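Local coordinates for protein bradyzoite surface antigen BSR4 (Toxoplasma gondii, PDB 2JKS) that is a surface antigen of the bradyzoite stage, a member of the SAG1-related superfamily that probably acts in host-cell attachment and binds zinc ions in the crystal, at residues K132-G137 against L157-E162; N171-C176 against T199-S204; G274-K279 against P298-V303. All coordinates share one frame; numbering follows the deposited sequence.

Contact 1 of 3, residues K132-G137 against L157-E162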
# COMPACT_ATOMS: atom_id res chain seq x y z
N LYS A 132 -5.54 0.82 -1.16
CA LYS A 132 -6.15 0.23 -2.34
C LYS A 132 -7.53 -0.36 -2.04
O LYS A 132 -7.85 -0.74 -0.91
CB LYS A 132 -5.26 -0.89 -2.93
CG LYS A 132 -3.81 -0.49 -3.24
CD LYS A 132 -3.72 0.45 -4.45
CE LYS A 132 -2.26 0.87 -4.66
NZ LYS A 132 -2.19 1.79 -5.83
N ALA A 133 -8.31 -0.50 -3.10
CA ALA A 133 -9.58 -1.21 -3.05
C ALA A 133 -9.79 -2.02 -4.33
O ALA A 133 -9.40 -1.59 -5.44
CB ALA A 133 -10.74 -0.21 -2.87
N PHE A 134 -10.44 -3.16 -4.20
CA PHE A 134 -10.88 -3.92 -5.38
C PHE A 134 -12.24 -4.48 -5.09
O PHE A 134 -12.75 -4.34 -3.96
CB PHE A 134 -9.85 -5.03 -5.75
CG PHE A 134 -9.73 -6.16 -4.72
CD1 PHE A 134 -10.67 -7.21 -4.71
CD2 PHE A 134 -8.68 -6.17 -3.80
CE1 PHE A 134 -10.58 -8.23 -3.82
CE2 PHE A 134 -8.55 -7.25 -2.87
CZ PHE A 134 -9.51 -8.27 -2.91
N VAL A 135 -12.82 -5.11 -6.12
CA VAL A 135 -14.19 -5.65 -6.08
C VAL A 135 -14.12 -7.08 -6.68
O VAL A 135 -13.42 -7.36 -7.68
CB VAL A 135 -15.23 -4.72 -6.86
CG1 VAL A 135 -16.49 -5.47 -7.25
CG2 VAL A 135 -15.64 -3.50 -6.03
N VAL A 136 -14.84 -7.98 -6.04
CA VAL A 136 -15.12 -9.33 -6.53
C VAL A 136 -16.62 -9.53 -6.24
O VAL A 136 -17.25 -8.75 -5.50
CB VAL A 136 -14.21 -10.46 -5.86
CG1 VAL A 136 -12.69 -10.32 -6.22
CG2 VAL A 136 -14.38 -10.47 -4.28
N GLY A 137 -17.22 -10.55 -6.83
CA GLY A 137 -18.64 -10.75 -6.64
C GLY A 137 -19.04 -12.13 -7.12
O GLY A 137 -18.22 -12.85 -7.69
N LEU A 157 -18.64 -7.45 -3.43
CA LEU A 157 -17.79 -7.27 -2.27
C LEU A 157 -16.67 -6.30 -2.59
O LEU A 157 -15.88 -6.56 -3.47
CB LEU A 157 -17.18 -8.62 -1.80
CG LEU A 157 -16.27 -8.56 -0.56
CD1 LEU A 157 -17.02 -8.05 0.68
CD2 LEU A 157 -15.59 -9.91 -0.26
N THR A 158 -16.61 -5.18 -1.86
CA THR A 158 -15.47 -4.30 -1.95
C THR A 158 -14.44 -4.69 -0.86
O THR A 158 -14.76 -4.72 0.32
CB THR A 158 -15.89 -2.82 -1.83
OG1 THR A 158 -16.82 -2.49 -2.88
CG2 THR A 158 -14.68 -1.89 -1.90
N VAL A 159 -13.20 -4.96 -1.27
CA VAL A 159 -12.14 -5.21 -0.29
C VAL A 159 -11.17 -4.03 -0.35
O VAL A 159 -10.59 -3.76 -1.39
CB VAL A 159 -11.38 -6.53 -0.59
CG1 VAL A 159 -10.16 -6.82 0.42
CG2 VAL A 159 -12.43 -7.78 -0.79
N ASN A 160 -11.05 -3.35 0.78
CA ASN A 160 -10.11 -2.26 1.00
C ASN A 160 -8.87 -2.90 1.57
O ASN A 160 -8.97 -3.78 2.41
CB ASN A 160 -10.76 -1.28 2.00
CG ASN A 160 -12.01 -0.65 1.42
OD1 ASN A 160 -11.92 0.05 0.42
ND2 ASN A 160 -13.19 -0.97 1.98
N VAL A 161 -7.71 -2.52 1.05
CA VAL A 161 -6.44 -2.98 1.56
C VAL A 161 -5.68 -1.73 2.04
O VAL A 161 -5.43 -0.82 1.25
CB VAL A 161 -5.62 -3.74 0.48
CG1 VAL A 161 -4.34 -4.27 1.07
CG2 VAL A 161 -6.52 -4.85 -0.20
N GLU A 162 -5.42 -1.66 3.35
CA GLU A 162 -4.74 -0.50 3.92
C GLU A 162 -3.26 -0.60 3.61
O GLU A 162 -2.69 -1.69 3.68
CB GLU A 162 -4.94 -0.44 5.42
CG GLU A 162 -6.42 -0.34 5.77
CD GLU A 162 -6.70 -0.04 7.23
OE1 GLU A 162 -5.79 -0.18 8.06
OE2 GLU A 162 -7.86 0.32 7.53
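K132, F134 and V136 each trade two backbone hydrogen bonds with V161, V159 and L157, so six N-H...O=C links sew the two antiparallel strands together. At the K132 end, K132 N reaches V161 O at 2.9 Å and V161 N returns to K132 O at 2.7 Å. F134 and V159 repeat the exchange, with V159 N 2.8 Å from F134 O. V136 and L157 close it: V136 N to L157 O is the longest of the six, at 3.1 Å, while L157 N returns to V136 O. The intervening A133-N160 and V135-T158 pairs are non-hydrogen-bonded and turn their N-H and C=O groups outward: V135 bonds to C66 of strand 53-67, T158 and N160 to strand 29-35. Weaker CA-H...O contacts fill in between, as from A133 CA to V159 O (3.2 Å).

On the face that carries K132, F134, V136, L157, V159 and V161, the F134 ring lies alongside V159, and V159 CB sits over one ring face, displaced toward the rim near CZ and 3.7 Å from the centroid, a CH-pi contact. With its CG held between the backbone N and the carbonyl carbon (chi1 67°), F134 brings CZ to 3.5 Å from V159 CB; V161 CG2 comes obliquely to CE2. L91 and L94 of helix 91-95 also touch the ring. On the other face V135 CG2 meets T158 OG1, and A133 CB rests 3.5 Å from N160 OD1. The K132 chain bends at chi2 and leads away from V161; its NZ is hydrogen-bonded to E96 OE1, and E96 with D205 binds a zinc ion. This is a regular antiparallel beta hairpin, strands 132-141 and 152-161, within the six-stranded mixed sheet of the first SRS domain.

Contact 2 of 3, residues N171-C176 against T199-S204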
# COMPACT_ATOMS: atom_id res chain seq x y z
N ASN A 171 20.06 -1.58 9.42
CA ASN A 171 20.99 -0.91 8.56
C ASN A 171 20.34 0.38 8.10
O ASN A 171 20.73 0.95 7.08
CB ASN A 171 21.39 -1.79 7.36
CG ASN A 171 22.13 -3.05 7.78
OD1 ASN A 171 23.05 -2.99 8.60
ND2 ASN A 171 21.73 -4.20 7.22
N ASN A 172 19.39 0.88 8.91
CA ASN A 172 18.86 2.25 8.75
C ASN A 172 18.24 2.48 7.37
O ASN A 172 18.42 3.55 6.71
CB ASN A 172 19.97 3.27 9.02
CG ASN A 172 20.03 3.74 10.45
OD1 ASN A 172 19.22 3.35 11.32
ND2 ASN A 172 20.98 4.62 10.71
N VAL A 173 17.47 1.48 6.95
CA VAL A 173 16.73 1.54 5.69
C VAL A 173 15.26 1.88 5.97
O VAL A 173 14.56 1.15 6.71
CB VAL A 173 16.86 0.21 4.90
CG1 VAL A 173 16.03 0.24 3.61
CG2 VAL A 173 18.35 -0.08 4.59
N VAL A 174 14.83 3.03 5.46
CA VAL A 174 13.47 3.49 5.67
C VAL A 174 12.63 3.18 4.43
O VAL A 174 13.04 3.48 3.28
CB VAL A 174 13.39 4.99 6.01
CG1 VAL A 174 11.92 5.40 6.16
CG2 VAL A 174 14.20 5.25 7.25
N THR A 175 11.53 2.48 4.69
CA THR A 175 10.44 2.23 3.71
C THR A 175 9.27 3.16 3.97
O THR A 175 8.57 3.04 4.98
CB THR A 175 9.96 0.75 3.74
OG1 THR A 175 11.09 -0.10 3.55
CG2 THR A 175 8.92 0.47 2.64
N CYS A 176 9.08 4.12 3.07
CA CYS A 176 8.02 5.12 3.21
C CYS A 176 6.75 4.62 2.52
O CYS A 176 6.81 3.99 1.46
CB CYS A 176 8.43 6.48 2.60
SG CYS A 176 9.52 7.49 3.65
N THR A 199 19.25 5.11 4.35
CA THR A 199 18.62 4.87 3.05
C THR A 199 17.16 5.21 3.16
O THR A 199 16.47 4.70 4.05
CB THR A 199 18.75 3.41 2.61
OG1 THR A 199 20.14 3.06 2.59
CG2 THR A 199 18.12 3.19 1.20
N ILE A 200 16.69 6.00 2.21
CA ILE A 200 15.29 6.32 2.09
C ILE A 200 14.74 5.76 0.80
O ILE A 200 15.22 6.10 -0.28
CB ILE A 200 15.06 7.84 2.10
CG1 ILE A 200 15.83 8.53 3.26
CG2 ILE A 200 13.54 8.20 2.09
CD1 ILE A 200 15.35 8.18 4.64
N ASN A 201 13.78 4.86 0.93
CA ASN A 201 13.08 4.31 -0.23
C ASN A 201 11.67 4.90 -0.32
O ASN A 201 10.79 4.59 0.54
CB ASN A 201 13.04 2.80 -0.18
CG ASN A 201 14.43 2.17 -0.23
OD1 ASN A 201 15.32 2.62 -0.98
ND2 ASN A 201 14.64 1.16 0.60
N CYS A 202 11.45 5.78 -1.31
CA CYS A 202 10.10 6.32 -1.50
C CYS A 202 9.17 5.42 -2.35
O CYS A 202 7.96 5.55 -2.27
CB CYS A 202 10.11 7.73 -2.14
SG CYS A 202 11.08 8.96 -1.21
N GLY A 203 9.74 4.48 -3.11
CA GLY A 203 8.86 3.61 -3.95
C GLY A 203 8.38 4.45 -5.13
O GLY A 203 8.72 5.64 -5.23
N SER A 204 7.59 3.87 -6.03
CA SER A 204 7.26 4.61 -7.23
C SER A 204 6.13 5.60 -6.94
O SER A 204 5.88 6.45 -7.75
CB SER A 204 6.90 3.66 -8.38
OG SER A 204 5.80 2.86 -7.98
O HOH W 1 21.50 2.81 5.13
O HOH W 2 12.71 -0.26 1.33
O HOH W 3 8.66 2.80 -0.16
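V173 to T175 run parallel to T199 to N201, their axes 4.8 Å apart at closest and 17° from exact alignment, and four backbone hydrogen bonds alternate between the two strands: T199 N to N172 O, V174 N to T199 O, N201 N to V174 O and C176 N to N201 O. The V174 N to T199 O bond, at 2.7 Å, is nearly straight. Where the strand begins, N172 and V173 both face A169 in a G1 beta bulge, and N172 ND2 is held by E190 O and T197 O.

V174 and I200 share the buried face, lying side by side with I200 CD1 4.0 Å from V174 CB. Both branches of I200 are in play: chi1 of -49° sets CG1 beside the backbone N, from where CD1 turns back to V174, while CG2 comes within 4.4 Å of C176 SG. L208 and C275 touch I200 from the second sheet of this SRS domain, so the pair belongs to the interior of a beta sandwich. C176 and C202 are disulfide-bonded to C301 and C275, tying the ends of both strands across to that sheet.

V173, T175, T199 and N201 occupy the other face, where V173 CG2 lies against T199 CB and V173 CG1 meets N201 ND2 at 3.4 Å. Waters lie near the polar groups here and along the strand ends. One donates to N171 O and pairs with T199 OG1, which also bonds to T256; another pairs with T175 OG1. A third donates both to C176 O (2.7 Å) and to N201 O (2.9 Å), giving the latter a second donor beside C176 N. N201 OD1 turns to S254 OG on strand 254-258.

Contact 3 of 3, residues G274-K279 against P298-V303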
# COMPACT_ATOMS: atom_id res chain seq x y z
N GLY A 274 12.42 13.02 3.87
CA GLY A 274 11.38 12.03 3.72
C GLY A 274 10.87 11.89 2.32
O GLY A 274 11.61 12.13 1.33
N CYS A 275 9.61 11.46 2.24
CA CYS A 275 8.94 11.16 0.98
C CYS A 275 7.56 11.75 1.00
O CYS A 275 6.80 11.58 1.96
CB CYS A 275 8.87 9.63 0.75
SG CYS A 275 10.45 8.75 0.72
N VAL A 276 7.24 12.47 -0.08
CA VAL A 276 5.88 12.99 -0.28
C VAL A 276 5.23 12.26 -1.46
O VAL A 276 5.94 11.77 -2.35
CB VAL A 276 5.87 14.56 -0.43
CG1 VAL A 276 6.48 15.19 0.82
CG2 VAL A 276 6.68 14.97 -1.64
N PRO A 277 3.88 12.12 -1.43
CA PRO A 277 3.21 11.46 -2.57
C PRO A 277 3.54 12.20 -3.85
O PRO A 277 3.55 13.46 -3.86
CB PRO A 277 1.70 11.59 -2.26
CG PRO A 277 1.59 11.85 -0.82
CD PRO A 277 2.92 12.50 -0.37
N LYS A 278 3.85 11.46 -4.92
CA LYS A 278 4.45 12.10 -6.08
C LYS A 278 3.52 13.09 -6.77
O LYS A 278 2.32 12.88 -6.85
CB LYS A 278 5.04 11.09 -7.05
CG LYS A 278 4.09 10.29 -7.89
CD LYS A 278 4.93 9.34 -8.79
CE LYS A 278 6.31 9.95 -9.17
NZ LYS A 278 7.43 9.68 -8.16
N LYS A 279 4.12 14.21 -7.20
CA LYS A 279 3.39 15.27 -7.89
C LYS A 279 2.87 14.62 -9.16
O LYS A 279 3.64 14.12 -10.01
CB LYS A 279 4.25 16.53 -8.16
CG LYS A 279 4.77 16.70 -9.60
CD LYS A 279 6.19 16.13 -9.82
CE LYS A 279 7.27 17.21 -9.58
NZ LYS A 279 8.41 17.07 -10.53
N PRO A 298 -2.94 9.93 1.00
CA PRO A 298 -3.09 11.23 1.56
C PRO A 298 -1.90 11.66 2.44
O PRO A 298 -1.69 12.87 2.55
CB PRO A 298 -4.41 11.13 2.36
CG PRO A 298 -4.54 9.72 2.74
CD PRO A 298 -3.72 8.91 1.75
N THR A 299 -1.10 10.74 3.01
CA THR A 299 -0.11 11.21 3.98
C THR A 299 1.33 11.21 3.48
O THR A 299 1.68 10.50 2.53
CB THR A 299 -0.18 10.43 5.30
OG1 THR A 299 0.21 9.06 5.06
CG2 THR A 299 -1.57 10.54 5.94
N SER A 300 2.19 11.96 4.17
CA SER A 300 3.63 11.97 3.85
C SER A 300 4.46 11.25 4.91
O SER A 300 4.05 11.12 6.06
CB SER A 300 4.17 13.40 3.73
OG SER A 300 3.43 14.08 2.74
N CYS A 301 5.64 10.84 4.50
CA CYS A 301 6.57 10.10 5.33
C CYS A 301 7.70 11.01 5.81
O CYS A 301 8.52 11.47 5.01
CB CYS A 301 7.11 8.96 4.49
SG CYS A 301 8.34 7.86 5.26
N THR A 302 7.74 11.25 7.14
CA THR A 302 8.74 12.14 7.69
C THR A 302 9.78 11.30 8.38
O THR A 302 9.44 10.45 9.23
CB THR A 302 8.08 13.11 8.75
OG1 THR A 302 7.07 13.90 8.12
CG2 THR A 302 9.11 13.97 9.46
N VAL A 303 11.06 11.56 8.06
CA VAL A 303 12.11 10.82 8.69
C VAL A 303 12.90 11.82 9.52
O VAL A 303 13.57 12.70 8.94
CB VAL A 303 13.02 10.08 7.65
CG1 VAL A 303 14.12 9.30 8.37
CG2 VAL A 303 12.11 9.17 6.74
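A short antiparallel pairing joins strand 269-277 to strand 301-307, the two central strands of a four-stranded mixed sheet in the second SRS domain, and it frays beyond V276 and S300. C275 and C301 form its hydrogen-bonded pair: C275 N meets C301 O at 3.0 Å, and C301 N meets C275 O at 2.9 Å. Their side chains emerge on the same face, CB to CB 4.2 Å, but the sulfurs take different directions. SG of C275 lies beside its backbone N (chi1 -58°), whereas SG of C301 swings anti to its own N (chi1 179°), and the two go to separate disulfide partners, C202 and C176.

Next along, G274 faces T302 as a non-hydrogen-bonded pair. The bare CA of G274 lets C301 O come in to 3.2 Å, a CA-H...O contact. V303 CG2 also approaches the same CA. Past V276 and S300 the strands part: the P277 ring leans on the 298-303 segment, CD 3.5 Å from S300 OG and CG 3.6 Å from T299 O, an oxygen that is buried without a polar partner. S300 OG also passes V276 CG1, but its hydrogen bond goes to N226 OD1. T299 OG1 turns to G179 O and N183 OD1.

On the outer edges of the pair, G274 and V276 bond to strand 206-209 and T302 to V187. Two half-cystines paired across neighbouring strands, each linked to the facing sheet, fit the disulfide-braced beta sandwich of an SRS domain.

Contacts 2 and 3 belong to one SRS domain and face each other across its sandwich, centres about 12 Å apart. Two disulfides, C176-C301 and C202-C275, join them with SG-SG distances of 2.0 Å. C176 SG packs 3.3 Å from C275 SG, so the two bridges lie close together. Contact 1 stands in the other SRS domain, on the opposite side of the chain's centre, about 27 Å from contact 2 and about 24 Å from contact 3 between centres, without touching either. A zinc ion bound by E96 and D205 spans the domains: the K132 side chain lies about 4 Å from it, that of P277 about 9 Å.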